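Local atomic coordinates of 16S rRNA (adenine(1408)-N(1))-methyltransferase (Catenulispora acidiphila, PDB entry 4X1O), a protein that probably methylates N1 of adenine 1408 in 16S ribosomal RNA, with S-adenosyl-L-methionine as methyl donor, a modification associated with aminoglycoside resistance. Residues 56-60 with 83-87; 73-79 with 102-108. One frame throughout, in Å; residues are numbered along the deposited sequence.

Contact 1 (56-60 with 83-87); sequences TGDAR and RMTET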
loop_
_atom_site.group_PDB
_atom_site.type_symbol
_atom_site.label_atom_id
_atom_site.label_comp_id
_atom_site.label_asym_id
_atom_site.label_seq_id
_atom_site.Cartn_x
_atom_site.Cartn_y
_atom_site.Cartn_z
ATOM N N THR A 56 -3.994 0.171 -3.986
ATOM C CA THR A 56 -3.445 -0.798 -4.926
ATOM C C THR A 56 -3.481 -0.311 -6.371
ATOM O O THR A 56 -2.802 -0.866 -7.230
ATOM C CB THR A 56 -4.208 -2.123 -4.844
ATOM O OG1 THR A 56 -5.602 -1.875 -5.059
ATOM C CG2 THR A 56 -4.026 -2.751 -3.472
ATOM N N GLY A 57 -4.259 0.734 -6.637
ATOM C CA GLY A 57 -4.549 1.095 -8.015
ATOM C C GLY A 57 -5.294 -0.073 -8.632
ATOM O O GLY A 57 -6.257 -0.563 -8.042
ATOM N N ASP A 58 -4.848 -0.552 -9.791
ATOM C CA ASP A 58 -5.502 -1.718 -10.379
ATOM C C ASP A 58 -4.897 -3.005 -9.826
ATOM O O ASP A 58 -5.252 -4.107 -10.258
ATOM C CB ASP A 58 -5.445 -1.693 -11.919
ATOM C CG ASP A 58 -4.027 -1.739 -12.485
ATOM O OD1 ASP A 58 -3.055 -2.026 -11.752
ATOM O OD2 ASP A 58 -3.895 -1.497 -13.707
ATOM N N ALA A 59 -3.989 -2.835 -8.865
ATOM C CA ALA A 59 -3.352 -3.913 -8.118
ATOM C C ALA A 59 -2.422 -4.792 -8.953
ATOM O O ALA A 59 -2.050 -5.870 -8.511
ATOM C CB ALA A 59 -4.399 -4.776 -7.424
ATOM N N ARG A 60 -2.013 -4.321 -10.129
ATOM C CA ARG A 60 -0.992 -5.032 -10.889
ATOM C C ARG A 60 0.325 -5.061 -10.109
ATOM O O ARG A 60 1.088 -6.008 -10.214
ATOM C CB ARG A 60 -0.773 -4.402 -12.276
ATOM C CG ARG A 60 0.165 -5.234 -13.145
ATOM C CD ARG A 60 0.392 -4.660 -14.542
ATOM N NE ARG A 60 1.189 -5.580 -15.350
ATOM C CZ ARG A 60 1.545 -5.375 -16.617
ATOM N NH1 ARG A 60 1.196 -4.260 -17.255
ATOM N NH2 ARG A 60 2.253 -6.301 -17.257
ATOM N N ARG A 83 -11.804 -1.645 -9.517
ATOM C CA ARG A 83 -10.597 -1.334 -10.265
ATOM C C ARG A 83 -9.625 -2.512 -10.292
ATOM O O ARG A 83 -8.750 -2.595 -11.152
ATOM C CB ARG A 83 -9.902 -0.106 -9.665
ATOM C CG ARG A 83 -10.646 1.201 -9.927
ATOM C CD ARG A 83 -10.093 2.349 -9.090
ATOM N NE ARG A 83 -8.811 2.844 -9.586
ATOM C CZ ARG A 83 -7.791 3.188 -8.806
ATOM N NH1 ARG A 83 -7.899 3.089 -7.488
ATOM N NH2 ARG A 83 -6.661 3.628 -9.343
ATOM N N MET A 84 -9.766 -3.407 -9.326
ATOM C CA MET A 84 -8.820 -4.499 -9.170
ATOM C C MET A 84 -9.269 -5.778 -9.872
ATOM O O MET A 84 -8.571 -6.781 -9.801
ATOM C CB MET A 84 -8.589 -4.798 -7.690
ATOM C CG MET A 84 -7.946 -3.658 -6.905
ATOM S SD MET A 84 -7.587 -4.160 -5.203
ATOM C CE MET A 84 -9.237 -4.246 -4.513
ATOM N N THR A 85 -10.421 -5.745 -10.545
ATOM C CA THR A 85 -11.034 -6.978 -11.041
ATOM C C THR A 85 -10.192 -7.722 -12.071
ATOM O O THR A 85 -10.136 -8.948 -12.035
ATOM C CB THR A 85 -12.429 -6.716 -11.645
ATOM O OG1 THR A 85 -12.350 -5.677 -12.628
ATOM C CG2 THR A 85 -13.397 -6.308 -10.554
ATOM N N GLU A 86 -9.544 -6.994 -12.977
ATOM C CA GLU A 86 -8.658 -7.618 -13.961
ATOM C C GLU A 86 -7.517 -8.381 -13.292
ATOM O O GLU A 86 -7.160 -9.482 -13.707
ATOM C CB GLU A 86 -8.088 -6.567 -14.913
ATOM C CG GLU A 86 -7.099 -7.120 -15.917
ATOM C CD GLU A 86 -6.785 -6.132 -17.027
ATOM O OE1 GLU A 86 -7.462 -5.088 -17.109
ATOM O OE2 GLU A 86 -5.856 -6.401 -17.817
ATOM N N THR A 87 -6.940 -7.784 -12.257
ATOM C CA THR A 87 -5.901 -8.455 -11.500
ATOM C C THR A 87 -6.466 -9.706 -10.842
ATOM O O THR A 87 -5.846 -10.761 -10.857
ATOM C CB THR A 87 -5.296 -7.530 -10.420
ATOM O OG1 THR A 87 -4.536 -6.505 -11.062
ATOM C CG2 THR A 87 -4.376 -8.321 -9.495
HETATM O O HOH W 1 -7.036 -4.789 -12.235
#
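The guanidinium of R83 lies against the backbone of G57. G57 C sits 3.9 Å above one face of the group, displaced toward its rim, and R83 NH2 comes within 3.6 Å of G57 CA. The chain of R83 bends at chi3 (75°), which folds the flat group back over the glycine. This is the glycine-rich loop after strand 49-54, the first strand of the main sheet in this Rossmann-like class I methyltransferase fold. R83 is seen to bind S-adenosyl-L-methionine, so the contact borders the cofactor pocket; no cofactor is bound in this model.

The loop makes a type II' turn from T56 to A59, closed by A59 N to T56 O. G57 takes a positive phi in it. D58 then forms an Asx turn. Its OD1 accepts from R60 N, which approaches from above the carboxylate plane. The other oxygen, OD2, accepts from S219 OG and the backbone N of W220, so both ends of the carboxylate are held.

M84 packs against the turn. Its CG packs 3.8 Å from A59 CB, and its sulfur meets T56 OG1 with the two side chains nearly at right angles. L105 of strand 103-107 touches both A59 and M84.

T87 supplies the direct hydrogen bond between the segments. Its hydroxyl is beside the backbone N (chi1 -70°), facing the loop, while CG2 lies 3.5 Å from A59 O. W220 NE1 is also bonded to this hydroxyl. A water bridges the same region: it donates to D58 O and R83 O and accepts from T87 N. D58 O is thus gripped twice. The T87 OG1 to D58 O bond is short, 2.6 Å, with the donor tilted 22° from the carbonyl plane.

Contact 2 (73-79 with 102-108); sequences LVVGVDP and NLVLVSS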
loop_
_atom_site.group_PDB
_atom_site.type_symbol
_atom_site.label_atom_id
_atom_site.label_comp_id
_atom_site.label_asym_id
_atom_site.label_seq_id
_atom_site.Cartn_x
_atom_site.Cartn_y
_atom_site.Cartn_z
ATOM N N LEU A 73 2.667 -13.783 1.478
ATOM C CA LEU A 73 1.237 -13.542 1.359
ATOM C C LEU A 73 1.075 -12.047 1.079
ATOM O O LEU A 73 1.454 -11.223 1.902
ATOM C CB LEU A 73 0.510 -13.956 2.633
ATOM C CG LEU A 73 -1.022 -13.890 2.579
ATOM C CD1 LEU A 73 -1.572 -14.839 1.523
ATOM C CD2 LEU A 73 -1.596 -14.231 3.950
ATOM N N VAL A 74 0.571 -11.708 -0.102
ATOM C CA VAL A 74 0.499 -10.323 -0.533
ATOM C C VAL A 74 -0.949 -9.899 -0.437
ATOM O O VAL A 74 -1.799 -10.439 -1.128
ATOM C CB VAL A 74 1.022 -10.145 -1.971
ATOM C CG1 VAL A 74 0.842 -8.690 -2.434
ATOM C CG2 VAL A 74 2.482 -10.581 -2.058
ATOM N N VAL A 75 -1.231 -8.946 0.437
ATOM C CA VAL A 75 -2.606 -8.541 0.701
ATOM C C VAL A 75 -2.807 -7.131 0.207
ATOM O O VAL A 75 -2.214 -6.216 0.752
ATOM C CB VAL A 75 -2.928 -8.597 2.206
ATOM C CG1 VAL A 75 -4.392 -8.295 2.455
ATOM C CG2 VAL A 75 -2.543 -9.967 2.750
ATOM N N GLY A 76 -3.640 -6.953 -0.814
ATOM C CA GLY A 76 -3.907 -5.621 -1.314
ATOM C C GLY A 76 -5.202 -5.112 -0.723
ATOM O O GLY A 76 -6.217 -5.799 -0.771
ATOM N N VAL A 77 -5.171 -3.917 -0.148
ATOM C CA VAL A 77 -6.335 -3.379 0.531
ATOM C C VAL A 77 -6.735 -2.072 -0.107
ATOM O O VAL A 77 -5.990 -1.109 -0.043
ATOM C CB VAL A 77 -6.076 -3.136 2.037
ATOM C CG1 VAL A 77 -7.379 -2.784 2.738
ATOM C CG2 VAL A 77 -5.437 -4.359 2.684
ATOM N N ASP A 78 -7.922 -2.022 -0.706
ATOM C CA ASP A 78 -8.361 -0.799 -1.374
ATOM C C ASP A 78 -9.880 -0.737 -1.381
ATOM O O ASP A 78 -10.526 -1.756 -1.547
ATOM C CB ASP A 78 -7.810 -0.750 -2.804
ATOM C CG ASP A 78 -7.846 0.640 -3.405
ATOM O OD1 ASP A 78 -8.959 1.142 -3.682
ATOM O OD2 ASP A 78 -6.760 1.228 -3.605
ATOM N N PRO A 79 -10.454 0.450 -1.182
ATOM C CA PRO A 79 -11.922 0.458 -1.163
ATOM C C PRO A 79 -12.540 0.429 -2.559
ATOM O O PRO A 79 -13.712 0.089 -2.682
ATOM C CB PRO A 79 -12.249 1.761 -0.444
ATOM C CG PRO A 79 -11.084 2.631 -0.718
ATOM C CD PRO A 79 -9.895 1.740 -0.740
ATOM N N ASN A 102 -1.308 -16.671 -3.739
ATOM C CA ASN A 102 -0.862 -15.939 -2.558
ATOM C C ASN A 102 -1.221 -14.462 -2.551
ATOM O O ASN A 102 -0.741 -13.712 -1.695
ATOM C CB ASN A 102 0.653 -16.049 -2.423
ATOM C CG ASN A 102 1.391 -15.561 -3.666
ATOM O OD1 ASN A 102 0.921 -15.718 -4.797
ATOM N ND2 ASN A 102 2.573 -14.996 -3.461
ATOM N N LEU A 103 -1.994 -14.036 -3.544
ATOM C CA LEU A 103 -2.515 -12.682 -3.578
ATOM C C LEU A 103 -3.941 -12.654 -3.023
ATOM O O LEU A 103 -4.832 -13.408 -3.456
ATOM C CB LEU A 103 -2.466 -12.130 -5.008
ATOM C CG LEU A 103 -3.007 -10.725 -5.217
ATOM C CD1 LEU A 103 -2.040 -9.729 -4.524
ATOM C CD2 LEU A 103 -3.131 -10.405 -6.691
ATOM N N VAL A 104 -4.151 -11.788 -2.049
ATOM C CA VAL A 104 -5.456 -11.586 -1.462
ATOM C C VAL A 104 -5.861 -10.127 -1.647
ATOM O O VAL A 104 -5.183 -9.219 -1.161
ATOM C CB VAL A 104 -5.470 -11.946 0.042
ATOM C CG1 VAL A 104 -6.874 -11.783 0.600
ATOM C CG2 VAL A 104 -4.985 -13.379 0.254
ATOM N N LEU A 105 -6.964 -9.903 -2.356
ATOM C CA LEU A 105 -7.417 -8.544 -2.612
ATOM C C LEU A 105 -8.624 -8.241 -1.741
ATOM O O LEU A 105 -9.687 -8.852 -1.893
ATOM C CB LEU A 105 -7.745 -8.357 -4.096
ATOM C CG LEU A 105 -6.534 -8.625 -4.997
ATOM C CD1 LEU A 105 -6.929 -8.667 -6.482
ATOM C CD2 LEU A 105 -5.423 -7.610 -4.752
ATOM N N VAL A 106 -8.433 -7.302 -0.817
ATOM C CA VAL A 106 -9.423 -6.959 0.208
ATOM C C VAL A 106 -10.113 -5.646 -0.097
ATOM O O VAL A 106 -9.448 -4.643 -0.351
ATOM C CB VAL A 106 -8.755 -6.832 1.614
ATOM C CG1 VAL A 106 -9.775 -6.371 2.668
ATOM C CG2 VAL A 106 -8.085 -8.145 2.015
ATOM N N SER A 107 -11.442 -5.637 -0.066
ATOM C CA SER A 107 -12.185 -4.400 -0.237
ATOM C C SER A 107 -12.408 -3.766 1.120
ATOM O O SER A 107 -13.277 -4.190 1.881
ATOM C CB SER A 107 -13.525 -4.648 -0.930
ATOM O OG SER A 107 -14.217 -3.428 -1.127
ATOM N N SER A 108 -11.607 -2.756 1.428
ATOM C CA SER A 108 -11.767 -2.011 2.666
ATOM C C SER A 108 -10.986 -0.714 2.602
ATOM O O SER A 108 -9.954 -0.637 1.931
ATOM C CB SER A 108 -11.300 -2.829 3.870
ATOM O OG SER A 108 -11.312 -2.024 5.038
#
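V74 and G76 exchange alternating backbone hydrogen bonds with 102-108, the ladder of a parallel beta pair. V74 N donates to N102 O, and V104 N to V74 O at 2.9 Å. G76 N donates to V104 O, and V106 N to G76 O at 2.7 Å. D78 N to V106 O continues the run. The last rung, S108 N to D78 O, is weak at 3.3 Å. The segment axes come within 4.6 Å, at 19° to each other.

Side chains alternate between the two faces. On one, V75 CG1 meets V106 CG2 at 3.7 Å, and L73 CD1 reaches V104 CG2. The V75 branch is anti to the backbone N (chi1 -175°), which carries it past V104 to the next residue on that face. On the other face, V74 CG1 touches L103 CD1 at 3.7 Å. G76 brings no side chain to this face, where L105 is its bridge partner.

D78 lies near the C-terminal part of 73-79. It is seen to bind S-adenosyl-L-methionine, which is absent from this model. Its OD1 accepts from A80 N.

Strand 103-107 is one of the two outermost strands of the main sheet, and 72-78 lies between it and strand 49-54. Helix 85-91 makes the beta-alpha-beta crossover between 72-78 and 103-107. W40 of helix 37-46 covers L73 and V75; A62 of helix 60-68 covers V74 and L103.

The two contacts lie about 10 Å apart, centre to centre, and alternate along the chain. Contact 2 pairs strands at one edge of the main sheet; contact 1 packs the 56-60 loop against the start of helix 85-91. They touch directly. T56 N is hydrogen-bonded to D78 OD2 at 3.0 Å, which ties the turn to D78. T56 CG2 packs 3.6 Å from G76 CA, and T87 CG2 lies 3.7 Å from L103 CD2. R83 of contact 1 and D78 of contact 2 both bind S-adenosyl-L-methionine; the side chain of D78 is about 4 Å from that of R83, between nearest atoms. The joined segments therefore form part of the cofactor pocket.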